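Local structure of alpha-2,3-sialyltransferase (Campylobacter jejuni, 2P2V) at residues E12-S16 with A160-K164. The protein is a glycosyltransferase that probably transfers sialic acid from a CMP-sialic acid donor to acceptor sugars in an alpha-2,3 linkage. Sequence-based numbering, arbitrary orientation.
Sequences ELIVS and ALGYK
Val15, in an extended N-terminal loop ahead of strand 21-25, lies closest to Gly162 where helix 150-161 ends, their CA atoms 6.0 Å apart. Gly162, with a phi of 106°, leaves the helical conformation and closes a Schellman motif that turns the chain toward strand 165-169. One water bridges the backbones: it accepts from Val15 N at 2.9 Å and donates to Leu161 O at 2.8 Å and, more loosely, to Leu13 O; the carbonyl of Leu161, at the helix end, is thereby linked through water to the N-terminal segment.

Val15 packs against the turn with both methyls. CG1, anti to the backbone N (chi1 179°), meets Gly162 O, while CG2 sits over one face of the Tyr163 ring, 3.5 Å from its centroid and 19° off the normal, in a CH-pi contact displaced toward CE1. The same methyl presses on Leu161 O. Leu13 crosses Leu161 at about a right angle, with 3.7 Å between Leu13 CD1 and Leu161 CD1, and its other methyl, CD2, makes a van der Waals contact of 3.6 Å with Tyr163 OH. That hydroxyl is hydrogen-bonded to Asp44, which ties the ring to strand 44-48, and Leu13 continues onto Phe95 of strand 90-96.

The contact packs an extended N-terminal loop, by apolar side chains and one bridging water, against a Schellman-capped helix-to-strand turn of the parallel-sheet, Rossmann-like alpha/beta domain of this sialyltransferase.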
loop_
_atom_site.group_PDB
_atom_site.type_symbol
_atom_site.label_atom_id
_atom_site.label_comp_id
_atom_site.label_asym_id
_atom_site.label_seq_id
_atom_site.Cartn_x
_atom_site.Cartn_y
_atom_site.Cartn_z
ATOM N N GLU A 12 -10.834 20.768 -0.038
ATOM C CA GLU A 12 -9.717 21.027 -0.937
ATOM C C GLU A 12 -9.571 22.532 -1.015
ATOM O O GLU A 12 -10.576 23.260 -0.990
ATOM C CB GLU A 12 -10.022 20.463 -2.329
ATOM C CG GLU A 12 -8.806 20.173 -3.207
ATOM C CD GLU A 12 -9.199 19.404 -4.477
ATOM O OE1 GLU A 12 -8.737 18.243 -4.659
ATOM O OE2 GLU A 12 -9.992 19.962 -5.284
ATOM N N LEU A 13 -8.335 23.003 -1.082
ATOM C CA LEU A 13 -8.082 24.428 -1.274
ATOM C C LEU A 13 -8.004 24.689 -2.795
ATOM O O LEU A 13 -7.014 24.353 -3.440
ATOM C CB LEU A 13 -6.790 24.854 -0.533
ATOM C CG LEU A 13 -6.577 26.322 -0.139
ATOM C CD1 LEU A 13 -5.363 26.454 0.774
ATOM C CD2 LEU A 13 -6.400 27.259 -1.372
ATOM N N ILE A 14 -9.054 25.300 -3.350
ATOM C CA ILE A 14 -9.124 25.568 -4.787
ATOM C C ILE A 14 -9.002 27.081 -5.028
ATOM O O ILE A 14 -9.793 27.862 -4.504
ATOM C CB ILE A 14 -10.421 25.001 -5.380
ATOM C CG1 ILE A 14 -10.540 23.503 -5.086
ATOM C CG2 ILE A 14 -10.470 25.221 -6.896
ATOM C CD1 ILE A 14 -11.853 22.872 -5.592
ATOM N N VAL A 15 -7.970 27.478 -5.765
ATOM C CA VAL A 15 -7.738 28.877 -6.144
ATOM C C VAL A 15 -8.467 29.079 -7.499
ATOM O O VAL A 15 -8.233 28.319 -8.442
ATOM C CB VAL A 15 -6.213 29.165 -6.275
ATOM C CG1 VAL A 15 -5.930 30.621 -6.704
ATOM C CG2 VAL A 15 -5.511 28.862 -4.949
ATOM N N SER A 16 -9.366 30.059 -7.581
ATOM C CA SER A 16 -9.968 30.419 -8.878
ATOM C C SER A 16 -9.113 31.435 -9.627
ATOM O O SER A 16 -8.465 32.264 -9.011
ATOM C CB SER A 16 -11.356 31.019 -8.688
ATOM O OG SER A 16 -11.819 31.608 -9.911
ATOM N N ALA A 160 2.150 26.010 -5.707
ATOM C CA ALA A 160 1.543 24.764 -6.127
ATOM C C ALA A 160 0.021 24.793 -6.220
ATOM O O ALA A 160 -0.543 24.052 -7.002
ATOM C CB ALA A 160 2.038 23.549 -5.311
ATOM N N LEU A 161 -0.652 25.601 -5.407
ATOM C CA LEU A 161 -2.091 25.597 -5.388
ATOM C C LEU A 161 -2.629 26.591 -6.421
ATOM O O LEU A 161 -3.841 26.652 -6.672
ATOM C CB LEU A 161 -2.601 26.009 -4.023
ATOM C CG LEU A 161 -2.448 24.876 -2.968
ATOM C CD1 LEU A 161 -2.778 25.506 -1.650
ATOM C CD2 LEU A 161 -3.275 23.600 -3.224
ATOM N N GLY A 162 -1.730 27.373 -6.978
ATOM C CA GLY A 162 -2.111 28.191 -8.158
ATOM C C GLY A 162 -2.286 29.665 -7.862
ATOM O O GLY A 162 -2.860 30.393 -8.685
ATOM N N TYR A 163 -1.767 30.146 -6.724
ATOM C CA TYR A 163 -1.671 31.584 -6.527
ATOM C C TYR A 163 -0.538 32.159 -7.371
ATOM O O TYR A 163 0.500 31.496 -7.613
ATOM C CB TYR A 163 -1.475 31.943 -5.064
ATOM C CG TYR A 163 -2.646 31.633 -4.149
ATOM C CD1 TYR A 163 -2.648 30.468 -3.366
ATOM C CD2 TYR A 163 -3.717 32.523 -4.013
ATOM C CE1 TYR A 163 -3.649 30.206 -2.523
ATOM C CE2 TYR A 163 -4.748 32.264 -3.155
ATOM C CZ TYR A 163 -4.695 31.094 -2.382
ATOM O OH TYR A 163 -5.707 30.809 -1.515
ATOM N N LYS A 164 -0.734 33.405 -7.806
ATOM C CA LYS A 164 0.168 34.030 -8.798
ATOM C C LYS A 164 0.943 35.226 -8.294
ATOM O O LYS A 164 2.027 35.534 -8.821
ATOM C CB LYS A 164 -0.609 34.357 -10.076
ATOM C CG LYS A 164 -1.128 33.141 -10.812
ATOM C CD LYS A 164 -0.017 32.128 -11.120
ATOM C CE LYS A 164 -0.559 30.964 -11.916
ATOM N NZ LYS A 164 0.414 29.815 -11.895
HETATM O O HOH W 1 -6.196 25.238 -6.466
#